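Local coordinates for protein ATP-dependent Clp protease proteolytic subunit (Plasmodium falciparum, PDB 4GM2) that forms a subunit of the apicoplast-localized caseinolytic protease complex and is thought to be its inactive member, although its family generally comprises ATP-dependent serine peptidases, at residues A[44-49]-A[89-94]; A[63-68]-A[112-117]. All blocks are in the same frame, centred on the assembly; numbering follows the deposited sequence.

Contact 1 of 2, residues A[44-49]-A[89-94]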
loop_
_atom_site.group_PDB
_atom_site.type_symbol
_atom_site.label_atom_id
_atom_site.label_comp_id
_atom_site.label_asym_id
_atom_site.label_seq_id
_atom_site.Cartn_x
_atom_site.Cartn_y
_atom_site.Cartn_z
ATOM N N GLN A 44 10.640 -0.753 18.178
ATOM C CA GLN A 44 9.193 -0.745 18.382
ATOM C C GLN A 44 8.794 -0.942 19.843
ATOM O O GLN A 44 7.850 -0.308 20.316
ATOM C CB GLN A 44 8.526 -1.811 17.522
ATOM C CG GLN A 44 8.360 -1.421 16.068
ATOM C CD GLN A 44 7.898 -2.580 15.205
ATOM O OE1 GLN A 44 7.337 -3.563 15.703
ATOM N NE2 GLN A 44 8.130 -2.472 13.902
ATOM N N ILE A 45 9.501 -1.828 20.544
ATOM C CA ILE A 45 9.269 -2.064 21.967
ATOM C C ILE A 45 9.519 -0.787 22.770
ATOM O O ILE A 45 8.677 -0.379 23.574
ATOM C CB ILE A 45 10.135 -3.224 22.499
ATOM C CG1 ILE A 45 9.710 -4.541 21.840
ATOM C CG2 ILE A 45 10.033 -3.330 24.016
ATOM C CD1 ILE A 45 10.725 -5.662 21.965
ATOM N N ILE A 46 10.666 -0.153 22.541
ATOM C CA ILE A 46 10.996 1.102 23.213
ATOM C C ILE A 46 9.973 2.191 22.872
ATOM O O ILE A 46 9.506 2.908 23.760
ATOM C CB ILE A 46 12.439 1.561 22.902
ATOM C CG1 ILE A 46 13.442 0.593 23.540
ATOM C CG2 ILE A 46 12.685 2.975 23.413
ATOM C CD1 ILE A 46 14.855 0.702 23.000
ATOM N N SER A 47 9.609 2.294 21.594
ATOM C CA SER A 47 8.624 3.281 21.161
ATOM C C SER A 47 7.278 3.091 21.855
ATOM O O SER A 47 6.668 4.061 22.300
ATOM C CB SER A 47 8.445 3.245 19.646
ATOM O OG SER A 47 9.601 3.740 19.004
ATOM N N GLN A 48 6.835 1.839 21.951
ATOM C CA GLN A 48 5.571 1.509 22.586
ATOM C C GLN A 48 5.612 1.728 24.095
ATOM O O GLN A 48 4.628 2.192 24.685
ATOM C CB GLN A 48 5.167 0.078 22.262
ATOM C CG GLN A 48 4.578 -0.091 20.871
ATOM C CD GLN A 48 4.487 -1.545 20.465
ATOM O OE1 GLN A 48 3.735 -2.322 21.054
ATOM N NE2 GLN A 48 5.258 -1.923 19.461
ATOM N N LEU A 49 6.750 1.399 24.711
ATOM C CA LEU A 49 6.970 1.677 26.133
ATOM C C LEU A 49 6.894 3.172 26.438
ATOM O O LEU A 49 6.169 3.591 27.349
ATOM C CB LEU A 49 8.297 1.090 26.616
ATOM C CG LEU A 49 8.279 -0.410 26.923
ATOM C CD1 LEU A 49 9.691 -0.936 27.134
ATOM C CD2 LEU A 49 7.396 -0.729 28.124
ATOM N N VAL A 89 15.527 -2.864 28.998
ATOM C CA VAL A 89 15.418 -3.034 30.451
ATOM C C VAL A 89 15.786 -1.736 31.185
ATOM O O VAL A 89 15.275 -1.468 32.267
ATOM C CB VAL A 89 16.168 -4.294 30.976
ATOM C CG1 VAL A 89 17.503 -4.466 30.290
ATOM C CG2 VAL A 89 16.365 -4.247 32.485
ATOM N N ASP A 90 16.630 -0.912 30.576
ATOM C CA ASP A 90 16.895 0.419 31.111
ATOM C C ASP A 90 15.674 1.331 31.075
ATOM O O ASP A 90 15.442 2.070 32.032
ATOM C CB ASP A 90 18.071 1.084 30.395
ATOM C CG ASP A 90 19.376 0.935 31.152
ATOM O OD1 ASP A 90 19.396 0.229 32.184
ATOM O OD2 ASP A 90 20.385 1.524 30.713
ATOM N N VAL A 91 14.895 1.290 29.989
ATOM C CA VAL A 91 13.708 2.149 29.915
ATOM C C VAL A 91 12.595 1.594 30.806
ATOM O O VAL A 91 11.843 2.366 31.413
ATOM C CB VAL A 91 13.217 2.481 28.473
ATOM C CG1 VAL A 91 14.296 2.217 27.438
ATOM C CG2 VAL A 91 11.937 1.746 28.116
ATOM N N ILE A 92 12.519 0.265 30.901
ATOM C CA ILE A 92 11.601 -0.403 31.823
ATOM C C ILE A 92 11.878 0.059 33.253
ATOM O O ILE A 92 10.949 0.286 34.036
ATOM C CB ILE A 92 11.708 -1.943 31.714
ATOM C CG1 ILE A 92 11.064 -2.431 30.406
ATOM C CG2 ILE A 92 11.060 -2.624 32.916
ATOM C CD1 ILE A 92 11.321 -3.888 30.082
ATOM N N ASN A 93 13.159 0.216 33.575
ATOM C CA ASN A 93 13.571 0.660 34.901
ATOM C C ASN A 93 13.355 2.157 35.155
ATOM O O ASN A 93 13.203 2.568 36.302
ATOM C CB ASN A 93 15.028 0.274 35.173
ATOM C CG ASN A 93 15.212 -1.221 35.398
ATOM O OD1 ASN A 93 14.255 -1.955 35.638
ATOM N ND2 ASN A 93 16.458 -1.674 35.329
ATOM N N TYR A 94 13.349 2.966 34.094
ATOM C CA TYR A 94 13.136 4.414 34.241
ATOM C C TYR A 94 11.665 4.756 34.413
ATOM O O TYR A 94 11.321 5.502 35.324
ATOM C CB TYR A 94 13.714 5.215 33.061
ATOM C CG TYR A 94 13.232 6.661 32.999
ATOM O OH TYR A 94 11.772 9.327 29.370
#
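Leu49 of helix 39-55 reaches across to Val91 and Ile92 of helix 81-94; Leu49 and Val91 together carry most of this contact. The CB of Leu49 already lies 4.0 Å from CG2 of Val91. With chi1 at -80° CG stands beside the backbone N, and from there CD1 enters the notch between the two partners: CD1 is 3.6 Å from CG2 of Val91 and 3.9 Å from CG1 of Ile92. The leucine runs aslant to both side chains. CG1 of Ile92 can take part because it lies anti to its own carbonyl carbon (chi1 -73°), which swings that branch toward Leu49. Segments 44-49 and 89-94 run nearly parallel, their axes 10.3 Å apart and 9° from each other, on helices that are neighbours in the alpha/beta Clp protease fold and pack beside the parallel sheet. One turn back, Ile46 adds a looser contact, its CG1 4.3 Å from CG1 of Val91. All four residues are buried and no hydrogen bond joins the segments, so side-chain packing alone carries the contact. Ile88, a turn before Ile92, extends the seam by touching both Ile46 and Leu49, while Ile31 of strand 30-33 meets Leu49. Phe32 of a neighbouring subunit packs on Ile46.

Contact 2 of 2, residues A[63-68]-A[112-117]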
loop_
_atom_site.group_PDB
_atom_site.type_symbol
_atom_site.label_atom_id
_atom_site.label_comp_id
_atom_site.label_asym_id
_atom_site.label_seq_id
_atom_site.Cartn_x
_atom_site.Cartn_y
_atom_site.Cartn_z
ATOM N N LEU A 63 3.803 -6.940 28.915
ATOM C CA LEU A 63 4.749 -7.392 27.906
ATOM C C LEU A 63 4.678 -8.904 27.725
ATOM O O LEU A 63 5.204 -9.662 28.539
ATOM C CB LEU A 63 6.173 -6.965 28.277
ATOM C CG LEU A 63 7.323 -7.368 27.352
ATOM C CD1 LEU A 63 7.089 -6.894 25.929
ATOM C CD2 LEU A 63 8.638 -6.825 27.885
ATOM N N TYR A 64 4.019 -9.332 26.655
ATOM C CA TYR A 64 3.929 -10.749 26.329
ATOM C C TYR A 64 5.101 -11.150 25.445
ATOM O O TYR A 64 5.420 -10.461 24.470
ATOM C CB TYR A 64 2.597 -11.062 25.639
ATOM C CG TYR A 64 1.404 -11.036 26.564
ATOM C CD1 TYR A 64 0.774 -9.834 26.897
ATOM C CD2 TYR A 64 0.898 -12.213 27.104
ATOM C CE1 TYR A 64 -0.321 -9.809 27.747
ATOM C CE2 TYR A 64 -0.195 -12.200 27.955
ATOM C CZ TYR A 64 -0.801 -10.997 28.273
ATOM O OH TYR A 64 -1.887 -10.991 29.113
ATOM N N ILE A 65 5.740 -12.264 25.787
ATOM C CA ILE A 65 6.956 -12.684 25.097
ATOM C C ILE A 65 6.859 -14.097 24.550
ATOM O O ILE A 65 6.574 -15.043 25.285
ATOM C CB ILE A 65 8.201 -12.551 26.003
ATOM C CG1 ILE A 65 8.446 -11.077 26.354
ATOM C CG2 ILE A 65 9.426 -13.138 25.320
ATOM C CD1 ILE A 65 9.425 -10.859 27.484
ATOM N N ASN A 66 7.081 -14.219 23.245
ATOM C CA ASN A 66 7.252 -15.507 22.585
ATOM C C ASN A 66 8.328 -15.342 21.519
ATOM O O ASN A 66 8.029 -15.088 20.351
ATOM C CB ASN A 66 5.934 -15.988 21.976
ATOM C CG ASN A 66 5.999 -17.426 21.491
ATOM O OD1 ASN A 66 6.859 -18.199 21.907
ATOM N ND2 ASN A 66 5.080 -17.790 20.608
ATOM N N SER A 67 9.585 -15.473 21.935
ATOM C CA SER A 67 10.723 -15.087 21.102
ATOM C C SER A 67 11.930 -16.002 21.267
ATOM O O SER A 67 12.152 -16.569 22.340
ATOM C CB SER A 67 11.135 -13.651 21.431
ATOM O OG SER A 67 12.244 -13.245 20.653
ATOM N N THR A 68 12.711 -16.121 20.194
ATOM C CA THR A 68 13.971 -16.871 20.208
ATOM C C THR A 68 15.173 -15.929 20.353
ATOM O O THR A 68 16.322 -16.318 20.114
ATOM C CB THR A 68 14.123 -17.773 18.962
ATOM O OG1 THR A 68 14.006 -16.986 17.768
ATOM C CG2 THR A 68 13.053 -18.860 18.954
ATOM N N CYS A 112 15.053 -13.974 27.145
ATOM C CA CYS A 112 15.011 -14.474 28.522
ATOM C C CYS A 112 15.395 -13.378 29.519
ATOM O O CYS A 112 14.763 -13.241 30.570
ATOM C CB CYS A 112 15.922 -15.689 28.688
ATOM S SG CYS A 112 15.853 -16.472 30.315
ATOM N N ILE A 113 16.429 -12.611 29.182
ATOM C CA ILE A 113 16.834 -11.439 29.961
ATOM C C ILE A 113 15.654 -10.476 30.086
ATOM O O ILE A 113 15.331 -9.995 31.181
ATOM C CB ILE A 113 18.026 -10.714 29.293
ATOM C CG1 ILE A 113 19.268 -11.609 29.304
ATOM C CG2 ILE A 113 18.314 -9.384 29.979
ATOM C CD1 ILE A 113 20.337 -11.193 28.318
ATOM N N LEU A 114 15.011 -10.215 28.953
ATOM C CA LEU A 114 13.856 -9.335 28.896
ATOM C C LEU A 114 12.724 -9.824 29.794
ATOM O O LEU A 114 12.174 -9.046 30.570
ATOM C CB LEU A 114 13.369 -9.188 27.455
ATOM C CG LEU A 114 12.375 -8.057 27.201
ATOM C CD1 LEU A 114 12.941 -6.732 27.690
ATOM C CD2 LEU A 114 12.022 -7.994 25.723
ATOM N N ALA A 115 12.394 -11.110 29.690
ATOM C CA ALA A 115 11.340 -11.710 30.508
ATOM C C ALA A 115 11.597 -11.571 32.019
ATOM O O ALA A 115 10.693 -11.219 32.779
ATOM C CB ALA A 115 11.133 -13.167 30.123
ATOM N N SER A 116 12.832 -11.832 32.440
ATOM C CA SER A 116 13.206 -11.748 33.853
ATOM C C SER A 116 13.285 -10.305 34.359
ATOM O O SER A 116 13.470 -10.068 35.557
ATOM C CB SER A 116 14.550 -12.439 34.085
ATOM O OG SER A 116 15.581 -11.779 33.364
ATOM N N SER A 117 13.155 -9.347 33.445
ATOM C CA SER A 117 13.310 -7.941 33.796
ATOM C C SER A 117 11.992 -7.293 34.220
ATOM O O SER A 117 11.971 -6.132 34.623
ATOM C CB SER A 117 13.971 -7.172 32.651
ATOM O OG SER A 117 15.310 -7.613 32.457
#
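Ile65 of strand 61-67 points its CD1 at the backbone of helix 110-116, 3.7 Å from CA of Ala115 and 3.9 Å from CB of the same residue. The first torsion (-64°) sets CG1 beside the backbone N, and an extended chi2 carries the terminal methyl out to the helix, where the small alanine lets it come up against the main chain. CD1 also lies 4.1 Å from CG of Leu114. Leu63, two residues earlier on the same face of the strand, meets that CG with its CD2 at 4.0 Å. Both leucines have CG anti to the backbone N and chi2 near 55°, yet their side chains cross at about a right angle. Strand 63-67 and helix 112-116 run roughly antiparallel, at 159°, the helix packing against a face of the central parallel sheet of the Clp protease fold. Beyond this apolar layer, side chains grip the O of Ile113: Ser116 OG (2.8 Å) and Ser117 OG (2.7 Å) both donate to it, from opposite faces of its carbonyl plane. Both hydroxyls also bond to ND2 of Asn169 on helix 148-170. On the strand, Tyr64 stacks its ring with Tyr102.

Overall arrangement
From the N terminus the chain passes strand 30-33 and enters helix 39-55, where contact 1 begins; strand 61-67 follows directly and opens contact 2. Segment 89-94, on helix 81-94, then closes the first loop, with 39 residues between the two segments, and segment 112-117, on helix 110-116, closes the second, 43 residues lying between it and segment 63-68. The segments alternate, so the two closures cross rather than nest. Contact 1 joins two helices, whereas contact 2 sets a third against the parallel sheet. Their centres lie about 13 Å apart, and they meet where helix 81-94 touches segment 112-117: CD1 of Ile92 is 4.1 Å from CD1 of Leu114. Three helices and a sheet strand thus share one continuous hydrophobic core.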